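Local atomic coordinates of enoyl-CoA hydratase subunit I (Geobacillus kaustophilus, PDB entry 2PBP), a protein that probably catalyses the reversible addition of water to enoyl-CoA thioesters, as a hydro-lyase of the enoyl-CoA hydratase/isomerase (crotonase) family. Residues S92-A100 against A204-V212; A9-I18 against F44-V54. One frame throughout, in Å; residues are numbered along the deposited sequence.

Contact 1. Residues S92-A100 against A204-V212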
loop_
_atom_site.group_PDB
_atom_site.type_symbol
_atom_site.label_atom_id
_atom_site.label_comp_id
_atom_site.label_asym_id
_atom_site.label_seq_id
_atom_site.Cartn_x
_atom_site.Cartn_y
_atom_site.Cartn_z
ATOM N N SER A 92 1.449 -17.901 -5.622
ATOM C CA SER A 92 1.373 -16.458 -5.818
ATOM C C SER A 92 -0.004 -15.958 -6.250
ATOM O O SER A 92 -0.345 -14.802 -6.004
ATOM C CB SER A 92 2.400 -16.014 -6.863
ATOM O OG SER A 92 3.719 -16.344 -6.472
ATOM N N ILE A 93 -0.795 -16.815 -6.892
ATOM C CA ILE A 93 -2.110 -16.390 -7.360
ATOM C C ILE A 93 -3.306 -16.804 -6.503
ATOM O O ILE A 93 -4.453 -16.669 -6.931
ATOM C CB ILE A 93 -2.359 -16.852 -8.813
ATOM C CG1 ILE A 93 -2.390 -18.379 -8.890
ATOM C CG2 ILE A 93 -1.277 -16.289 -9.719
ATOM C CD1 ILE A 93 -2.971 -18.947 -10.184
ATOM N N VAL A 94 -3.043 -17.309 -5.303
ATOM C CA VAL A 94 -4.121 -17.697 -4.394
ATOM C C VAL A 94 -4.861 -16.409 -4.033
ATOM O O VAL A 94 -4.244 -15.426 -3.624
ATOM C CB VAL A 94 -3.553 -18.365 -3.128
ATOM C CG1 VAL A 94 -4.654 -18.565 -2.088
ATOM C CG2 VAL A 94 -2.933 -19.704 -3.499
ATOM N N LYS A 95 -6.181 -16.404 -4.194
ATOM C CA LYS A 95 -6.958 -15.199 -3.918
ATOM C C LYS A 95 -7.437 -15.022 -2.487
ATOM O O LYS A 95 -7.635 -13.894 -2.034
ATOM C CB LYS A 95 -8.152 -15.122 -4.874
ATOM C CG LYS A 95 -7.738 -14.887 -6.319
ATOM C CD LYS A 95 -8.936 -14.668 -7.221
ATOM C CE LYS A 95 -8.504 -14.422 -8.656
ATOM N NZ LYS A 95 -7.647 -13.212 -8.781
ATOM N N THR A 96 -7.616 -16.126 -1.776
ATOM C CA THR A 96 -8.077 -16.070 -0.393
ATOM C C THR A 96 -6.982 -15.501 0.509
ATOM O O THR A 96 -5.799 -15.751 0.288
ATOM C CB THR A 96 -8.454 -17.478 0.112
ATOM O OG1 THR A 96 -9.491 -18.020 -0.718
ATOM C CG2 THR A 96 -8.940 -17.422 1.551
ATOM N N PRO A 97 -7.363 -14.704 1.522
ATOM C CA PRO A 97 -6.357 -14.137 2.423
ATOM C C PRO A 97 -5.498 -15.238 3.046
ATOM O O PRO A 97 -6.015 -16.258 3.512
ATOM C CB PRO A 97 -7.204 -13.399 3.457
ATOM C CG PRO A 97 -8.345 -12.894 2.630
ATOM C CD PRO A 97 -8.688 -14.109 1.777
ATOM N N MET A 98 -4.185 -15.027 3.041
ATOM C CA MET A 98 -3.244 -15.991 3.599
ATOM C C MET A 98 -2.313 -15.353 4.615
ATOM O O MET A 98 -1.708 -14.311 4.357
ATOM C CB MET A 98 -2.394 -16.624 2.498
ATOM C CG MET A 98 -3.035 -17.793 1.791
ATOM S SD MET A 98 -1.774 -19.029 1.420
ATOM C CE MET A 98 -0.722 -18.093 0.302
ATOM N N ILE A 99 -2.194 -15.999 5.769
ATOM C CA ILE A 99 -1.339 -15.507 6.841
ATOM C C ILE A 99 -0.311 -16.563 7.220
ATOM O O ILE A 99 -0.635 -17.744 7.346
ATOM C CB ILE A 99 -2.163 -15.177 8.106
ATOM C CG1 ILE A 99 -3.248 -14.150 7.777
ATOM C CG2 ILE A 99 -1.233 -14.664 9.215
ATOM C CD1 ILE A 99 -2.865 -12.934 6.963
ATOM N N ALA A 100 0.931 -16.135 7.402
ATOM C CA ALA A 100 1.978 -17.055 7.801
ATOM C C ALA A 100 2.241 -16.853 9.284
ATOM O O ALA A 100 2.500 -15.738 9.721
ATOM C CB ALA A 100 3.258 -16.794 7.004
ATOM N N ALA A 204 -14.799 -8.191 -0.377
ATOM C CA ALA A 204 -14.015 -6.979 -0.193
ATOM C C ALA A 204 -12.552 -7.343 0.070
ATOM O O ALA A 204 -11.653 -6.751 -0.526
ATOM C CB ALA A 204 -14.580 -6.144 0.963
ATOM N N LEU A 205 -12.297 -8.314 0.947
ATOM C CA LEU A 205 -10.910 -8.697 1.220
ATOM C C LEU A 205 -10.238 -9.253 -0.039
ATOM O O LEU A 205 -9.073 -8.968 -0.318
ATOM C CB LEU A 205 -10.831 -9.744 2.338
ATOM C CG LEU A 205 -11.347 -9.367 3.729
ATOM C CD1 LEU A 205 -10.761 -10.336 4.757
ATOM C CD2 LEU A 205 -10.952 -7.943 4.075
ATOM N N ARG A 206 -10.993 -10.038 -0.800
ATOM C CA ARG A 206 -10.511 -10.658 -2.028
ATOM C C ARG A 206 -10.136 -9.624 -3.089
ATOM O O ARG A 206 -9.037 -9.666 -3.647
ATOM C CB ARG A 206 -11.594 -11.591 -2.576
ATOM C CG ARG A 206 -11.274 -12.328 -3.876
ATOM C CD ARG A 206 -12.569 -12.954 -4.391
ATOM N NE ARG A 206 -12.442 -13.754 -5.608
ATOM C CZ ARG A 206 -12.041 -15.021 -5.637
ATOM N NH1 ARG A 206 -11.710 -15.644 -4.514
ATOM N NH2 ARG A 206 -12.018 -15.684 -6.791
ATOM N N LEU A 207 -11.047 -8.697 -3.362
ATOM C CA LEU A 207 -10.801 -7.674 -4.372
ATOM C C LEU A 207 -9.782 -6.623 -3.938
ATOM O O LEU A 207 -9.100 -6.030 -4.776
ATOM C CB LEU A 207 -12.123 -7.023 -4.796
ATOM C CG LEU A 207 -12.857 -7.795 -5.909
ATOM C CD1 LEU A 207 -13.008 -9.264 -5.522
ATOM C CD2 LEU A 207 -14.218 -7.165 -6.175
ATOM N N ILE A 208 -9.678 -6.384 -2.633
ATOM C CA ILE A 208 -8.690 -5.431 -2.133
ATOM C C ILE A 208 -7.315 -6.051 -2.362
ATOM O O ILE A 208 -6.375 -5.383 -2.803
ATOM C CB ILE A 208 -8.868 -5.152 -0.612
ATOM C CG1 ILE A 208 -9.987 -4.130 -0.395
ATOM C CG2 ILE A 208 -7.547 -4.662 -0.016
ATOM C CD1 ILE A 208 -9.799 -2.722 -1.020
ATOM N N LYS A 209 -7.209 -7.339 -2.051
ATOM C CA LYS A 209 -5.959 -8.060 -2.225
ATOM C C LYS A 209 -5.534 -8.029 -3.696
ATOM O O LYS A 209 -4.359 -7.822 -3.999
ATOM C CB LYS A 209 -6.113 -9.506 -1.740
ATOM C CG LYS A 209 -4.897 -10.379 -2.004
ATOM C CD LYS A 209 -5.039 -11.750 -1.352
ATOM C CE LYS A 209 -3.951 -12.688 -1.845
ATOM N NZ LYS A 209 -3.965 -13.998 -1.127
ATOM N N GLU A 210 -6.486 -8.232 -4.606
ATOM C CA GLU A 210 -6.166 -8.207 -6.032
ATOM C C GLU A 210 -5.622 -6.841 -6.424
ATOM O O GLU A 210 -4.649 -6.740 -7.172
ATOM C CB GLU A 210 -7.401 -8.489 -6.889
ATOM C CG GLU A 210 -8.003 -9.861 -6.732
ATOM C CD GLU A 210 -9.104 -10.101 -7.747
ATOM O OE1 GLU A 210 -9.886 -9.158 -7.997
ATOM O OE2 GLU A 210 -9.189 -11.223 -8.288
ATOM N N ALA A 211 -6.266 -5.790 -5.926
ATOM C CA ALA A 211 -5.841 -4.429 -6.233
ATOM C C ALA A 211 -4.432 -4.180 -5.700
ATOM O O ALA A 211 -3.599 -3.589 -6.383
ATOM C CB ALA A 211 -6.821 -3.424 -5.630
ATOM N N VAL A 212 -4.165 -4.637 -4.479
ATOM C CA VAL A 212 -2.848 -4.454 -3.888
ATOM C C VAL A 212 -1.786 -5.197 -4.695
ATOM O O VAL A 212 -0.665 -4.714 -4.848
ATOM C CB VAL A 212 -2.823 -4.937 -2.418
ATOM C CG1 VAL A 212 -1.393 -4.954 -1.891
ATOM C CG2 VAL A 212 -3.680 -4.016 -1.568
HETATM O O HOH W 1 -7.393 -11.868 -4.059
HETATM O O HOH W 2 -11.028 -15.184 -1.825
#
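In this crotonase-family fold, helix 202-217 reaches the loop leading into strand 98-102 chiefly through Lys209, whose side chain meets the backbone of Val94, Lys95 and Thr96. The Lys209 chain is fully extended, with CG anti to the backbone N (chi1 174°), and this carries NZ past the Lys95 carbonyl to two acceptors: Lys209 NZ donates hydrogen bonds to Val94 O (2.9 Å) and Thr96 O (2.9 Å). Both carbonyls are met from above their planes, not on a lone pair. Asp118 OD2 completes the grip as a salt-bridge partner and also accepts from Met98 N. Nearer the surface, Lys95 bends at its last torsion (chi4 -61°), bringing Lys95 NZ into a salt bridge with Glu210 OE2, 2.6 Å away on the anti side of the carboxylate. On the way, Lys95 CD passes over one face of the Arg206 guanidinium, 3.3 Å from NH2. Water 1 bridges Lys95 O and Arg206 O, donating to both. Pro97 CG packs crosswise on Leu205 CB at 4.0 Å, and Trp161 of the second subunit also covers Pro97. With two carbonyls and a carboxylate around a buried NZ, Lys209 is probably held as the cation, its charge balanced by Asp118.

Contact 2. Residues A9-I18 against F44-V54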
loop_
_atom_site.group_PDB
_atom_site.type_symbol
_atom_site.label_atom_id
_atom_site.label_comp_id
_atom_site.label_asym_id
_atom_site.label_seq_id
_atom_site.Cartn_x
_atom_site.Cartn_y
_atom_site.Cartn_z
ATOM N N ALA A 9 -3.800 -30.605 7.477
ATOM C CA ALA A 9 -4.754 -29.510 7.342
ATOM C C ALA A 9 -5.959 -29.699 8.251
ATOM O O ALA A 9 -6.388 -30.825 8.513
ATOM C CB ALA A 9 -5.208 -29.391 5.888
ATOM N N ARG A 10 -6.502 -28.587 8.730
ATOM C CA ARG A 10 -7.666 -28.610 9.606
ATOM C C ARG A 10 -8.390 -27.278 9.517
ATOM O O ARG A 10 -7.851 -26.303 8.996
ATOM C CB ARG A 10 -7.246 -28.869 11.058
ATOM C CG ARG A 10 -6.396 -27.772 11.686
ATOM C CD ARG A 10 -5.904 -28.191 13.070
ATOM N NE ARG A 10 -5.023 -27.197 13.678
ATOM C CZ ARG A 10 -5.439 -26.090 14.287
ATOM N NH1 ARG A 10 -6.736 -25.821 14.379
ATOM N NH2 ARG A 10 -4.553 -25.247 14.800
ATOM N N GLN A 11 -9.613 -27.237 10.028
ATOM C CA GLN A 11 -10.389 -26.010 9.994
ATOM C C GLN A 11 -10.874 -25.603 11.372
ATOM O O GLN A 11 -11.234 -26.442 12.196
ATOM C CB GLN A 11 -11.580 -26.165 9.050
ATOM C CG GLN A 11 -11.172 -26.440 7.616
ATOM C CD GLN A 11 -12.352 -26.708 6.711
ATOM O OE1 GLN A 11 -13.183 -25.830 6.476
ATOM N NE2 GLN A 11 -12.435 -27.933 6.200
ATOM N N GLU A 12 -10.862 -24.301 11.614
ATOM C CA GLU A 12 -11.312 -23.732 12.874
ATOM C C GLU A 12 -12.234 -22.599 12.456
ATOM O O GLU A 12 -11.780 -21.495 12.159
ATOM C CB GLU A 12 -10.121 -23.189 13.668
ATOM C CG GLU A 12 -10.464 -22.685 15.060
ATOM C CD GLU A 12 -11.073 -23.762 15.938
ATOM O OE1 GLU A 12 -10.516 -24.882 15.980
ATOM O OE2 GLU A 12 -12.103 -23.488 16.592
ATOM N N GLY A 13 -13.533 -22.883 12.411
ATOM C CA GLY A 13 -14.480 -21.872 11.987
ATOM C C GLY A 13 -14.274 -21.622 10.504
ATOM O O GLY A 13 -14.258 -22.565 9.713
ATOM N N ALA A 14 -14.099 -20.360 10.124
ATOM C CA ALA A 14 -13.893 -20.001 8.723
ATOM C C ALA A 14 -12.407 -19.875 8.396
ATOM O O ALA A 14 -12.033 -19.312 7.366
ATOM C CB ALA A 14 -14.607 -18.687 8.414
ATOM N N VAL A 15 -11.564 -20.408 9.274
ATOM C CA VAL A 15 -10.117 -20.351 9.084
ATOM C C VAL A 15 -9.545 -21.728 8.748
ATOM O O VAL A 15 -9.751 -22.694 9.484
ATOM C CB VAL A 15 -9.409 -19.815 10.363
ATOM C CG1 VAL A 15 -7.898 -19.764 10.152
ATOM C CG2 VAL A 15 -9.939 -18.428 10.703
ATOM N N GLY A 16 -8.839 -21.815 7.624
ATOM C CA GLY A 16 -8.235 -23.074 7.230
ATOM C C GLY A 16 -6.779 -23.033 7.654
ATOM O O GLY A 16 -6.076 -22.063 7.372
ATOM N N ILE A 17 -6.331 -24.079 8.343
ATOM C CA ILE A 17 -4.953 -24.144 8.811
ATOM C C ILE A 17 -4.168 -25.245 8.104
ATOM O O ILE A 17 -4.631 -26.380 7.988
ATOM C CB ILE A 17 -4.882 -24.410 10.345
ATOM C CG1 ILE A 17 -5.710 -23.370 11.105
ATOM C CG2 ILE A 17 -3.436 -24.386 10.816
ATOM C CD1 ILE A 17 -5.327 -21.884 10.927
ATOM N N ILE A 18 -2.981 -24.898 7.624
ATOM C CA ILE A 18 -2.116 -25.871 6.981
ATOM C C ILE A 18 -0.825 -25.889 7.793
ATOM O O ILE A 18 -0.097 -24.895 7.856
ATOM C CB ILE A 18 -1.808 -25.492 5.519
ATOM C CG1 ILE A 18 -3.100 -25.547 4.691
ATOM C CG2 ILE A 18 -0.765 -26.440 4.953
ATOM C CD1 ILE A 18 -3.015 -24.875 3.322
ATOM N N PHE A 44 -8.287 -25.157 -0.089
ATOM C CA PHE A 44 -8.913 -24.197 0.814
ATOM C C PHE A 44 -9.324 -22.936 0.049
ATOM O O PHE A 44 -10.329 -22.307 0.374
ATOM C CB PHE A 44 -7.954 -23.796 1.947
ATOM C CG PHE A 44 -7.911 -24.767 3.105
ATOM C CD1 PHE A 44 -9.027 -25.528 3.448
ATOM C CD2 PHE A 44 -6.768 -24.869 3.895
ATOM C CE1 PHE A 44 -9.005 -26.369 4.562
ATOM C CE2 PHE A 44 -6.733 -25.705 5.011
ATOM C CZ PHE A 44 -7.856 -26.458 5.345
ATOM N N ASP A 45 -8.540 -22.567 -0.960
ATOM C CA ASP A 45 -8.826 -21.374 -1.759
ATOM C C ASP A 45 -10.148 -21.528 -2.513
ATOM O O ASP A 45 -10.883 -20.553 -2.687
ATOM C CB ASP A 45 -7.670 -21.108 -2.737
ATOM C CG ASP A 45 -7.727 -19.718 -3.371
ATOM O OD1 ASP A 45 -8.274 -18.779 -2.755
ATOM O OD2 ASP A 45 -7.200 -19.554 -4.492
ATOM N N ARG A 46 -10.452 -22.753 -2.939
ATOM C CA ARG A 46 -11.688 -23.038 -3.674
ATOM C C ARG A 46 -12.901 -23.200 -2.749
ATOM O O ARG A 46 -14.045 -23.110 -3.199
ATOM C CB ARG A 46 -11.542 -24.322 -4.501
ATOM C CG ARG A 46 -10.419 -24.322 -5.528
ATOM C CD ARG A 46 -10.491 -25.570 -6.410
ATOM N NE ARG A 46 -10.272 -26.816 -5.671
ATOM C CZ ARG A 46 -9.084 -27.393 -5.502
ATOM N NH1 ARG A 46 -7.994 -26.844 -6.018
ATOM N NH2 ARG A 46 -8.988 -28.525 -4.818
ATOM N N ASN A 47 -12.645 -23.447 -1.467
ATOM C CA ASN A 47 -13.703 -23.641 -0.471
ATOM C C ASN A 47 -14.218 -22.293 0.039
ATOM O O ASN A 47 -13.528 -21.600 0.783
ATOM C CB ASN A 47 -13.156 -24.456 0.709
ATOM C CG ASN A 47 -14.249 -24.932 1.657
ATOM O OD1 ASN A 47 -15.316 -24.328 1.754
ATOM N ND2 ASN A 47 -13.973 -26.016 2.374
ATOM N N GLU A 48 -15.436 -21.928 -0.342
ATOM C CA GLU A 48 -15.989 -20.652 0.092
ATOM C C GLU A 48 -16.245 -20.570 1.593
ATOM O O GLU A 48 -16.512 -19.493 2.124
ATOM C CB GLU A 48 -17.262 -20.329 -0.699
ATOM C CG GLU A 48 -16.957 -19.813 -2.104
ATOM C CD GLU A 48 -18.198 -19.510 -2.921
ATOM O OE1 GLU A 48 -19.041 -18.708 -2.459
ATOM O OE2 GLU A 48 -18.326 -20.070 -4.031
ATOM N N LYS A 49 -16.150 -21.705 2.279
ATOM C CA LYS A 49 -16.348 -21.735 3.726
ATOM C C LYS A 49 -15.102 -21.221 4.428
ATOM O O LYS A 49 -15.139 -20.860 5.606
ATOM C CB LYS A 49 -16.639 -23.162 4.193
ATOM C CG LYS A 49 -18.047 -23.626 3.890
ATOM C CD LYS A 49 -19.046 -22.749 4.618
ATOM C CE LYS A 49 -18.820 -22.755 6.132
ATOM N NZ LYS A 49 -19.578 -21.675 6.835
ATOM N N VAL A 50 -13.997 -21.205 3.693
ATOM C CA VAL A 50 -12.723 -20.744 4.223
ATOM C C VAL A 50 -12.485 -19.299 3.804
ATOM O O VAL A 50 -12.359 -18.997 2.617
ATOM C CB VAL A 50 -11.568 -21.626 3.710
ATOM C CG1 VAL A 50 -10.240 -21.109 4.236
ATOM C CG2 VAL A 50 -11.792 -23.060 4.147
ATOM N N ARG A 51 -12.423 -18.410 4.786
ATOM C CA ARG A 51 -12.218 -16.994 4.516
ATOM C C ARG A 51 -10.777 -16.548 4.730
ATOM O O ARG A 51 -10.356 -15.513 4.212
ATOM C CB ARG A 51 -13.152 -16.165 5.394
ATOM C CG ARG A 51 -14.619 -16.487 5.178
ATOM C CD ARG A 51 -15.516 -15.520 5.935
ATOM N NE ARG A 51 -16.921 -15.714 5.592
ATOM C CZ ARG A 51 -17.893 -14.866 5.920
ATOM N NH1 ARG A 51 -17.613 -13.762 6.604
ATOM N NH2 ARG A 51 -19.143 -15.122 5.558
ATOM N N VAL A 52 -10.026 -17.328 5.501
ATOM C CA VAL A 52 -8.623 -17.025 5.777
ATOM C C VAL A 52 -7.846 -18.334 5.863
ATOM O O VAL A 52 -8.335 -19.327 6.405
ATOM C CB VAL A 52 -8.449 -16.261 7.117
ATOM C CG1 VAL A 52 -6.993 -15.822 7.286
ATOM C CG2 VAL A 52 -9.374 -15.052 7.162
ATOM N N ILE A 53 -6.639 -18.328 5.313
ATOM C CA ILE A 53 -5.775 -19.499 5.333
ATOM C C ILE A 53 -4.538 -19.142 6.145
ATOM O O ILE A 53 -3.927 -18.096 5.927
ATOM C CB ILE A 53 -5.340 -19.895 3.902
ATOM C CG1 ILE A 53 -6.569 -20.263 3.068
ATOM C CG2 ILE A 53 -4.339 -21.047 3.953
ATOM C CD1 ILE A 53 -6.326 -20.341 1.562
ATOM N N VAL A 54 -4.182 -20.007 7.087
ATOM C CA VAL A 54 -3.005 -19.789 7.920
ATOM C C VAL A 54 -1.998 -20.911 7.690
ATOM O O VAL A 54 -2.356 -22.088 7.726
ATOM C CB VAL A 54 -3.374 -19.754 9.423
ATOM C CG1 VAL A 54 -2.107 -19.707 10.277
ATOM C CG2 VAL A 54 -4.249 -18.544 9.715
HETATM O O HOH W 3 -15.289 -26.714 4.684
HETATM O O HOH W 4 -17.260 -21.922 8.576
#
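Phe44, in the last turn of helix 31-46, lays its ring against Gly16: Gly16 CA stands 4.0 Å from the ring centroid and 19° off the normal, a CH-pi contact over the face. Phe44 CG lies anti to its carbonyl carbon, which turns the ring toward strand 15-20. At the ring's edge lie Ile17 O, in plane, and Ile18 CG1, 3.7 Å from Phe44 CE2; the Ile18 and Phe44 side chains run past each other in opposite directions. Gln11 crosses the ring obliquely, its CG 3.7 Å from Phe44 CE1 and its amide plane turned 66° from the ring. Water 3 links Gln11 OE1 to Asn47 ND2. Asn47 OD1 meanwhile accepts from Lys49 N in an Asx turn. On the sheet face bearing Val15 and Val54, the Ile17 and Val54 side chains run abreast in one direction. Ile17 CD1 is modelled 3.3 Å from Val54 CB, unusually close for two carbons, so the exact fit is doubtful; Val15 CG1 touches Val54 CG2. The backbones pair in parallel: Gly16 N binds Val52 O at 2.8 Å, Gly16 O receives Val54 N, and Ile18 N reaches Val54 O with an N-H...O angle of 171°. Just before this ladder, Ala14 O accepts from Arg51 N at 2.8 Å. Strands 15-20 and 52-57 and helix 31-46 form a beta-alpha-beta unit; hairpin partner 7-12 flanks one side, strand 98-102 the other, and Met191 of helix 186-198 packs on Val15 and Ile17.

From the N terminus, the hairpin of strands 7-12 and 15-20 comes first; contact 2 closes the loop through helix 31-46 when strand 52-57 pairs beside it. Contact 1 opens only after that, at 92-100, and closes 104 residues later when helix 202-217 returns, so the two loops are in series and neither nest nor cross. They meet laterally: Ile99 N lies 2.7 Å from Ile53 O, a probable hydrogen bond between neighbouring strands of the six-stranded sheet, and Thr96 OG1 lies 2.5 Å from Asp45 OD1, also a probable hydrogen bond. Contact 2 thus builds the N-terminal side of that sheet, and contact 1 ties the entrance of its next strand to a helix from the C-terminal part of the chain.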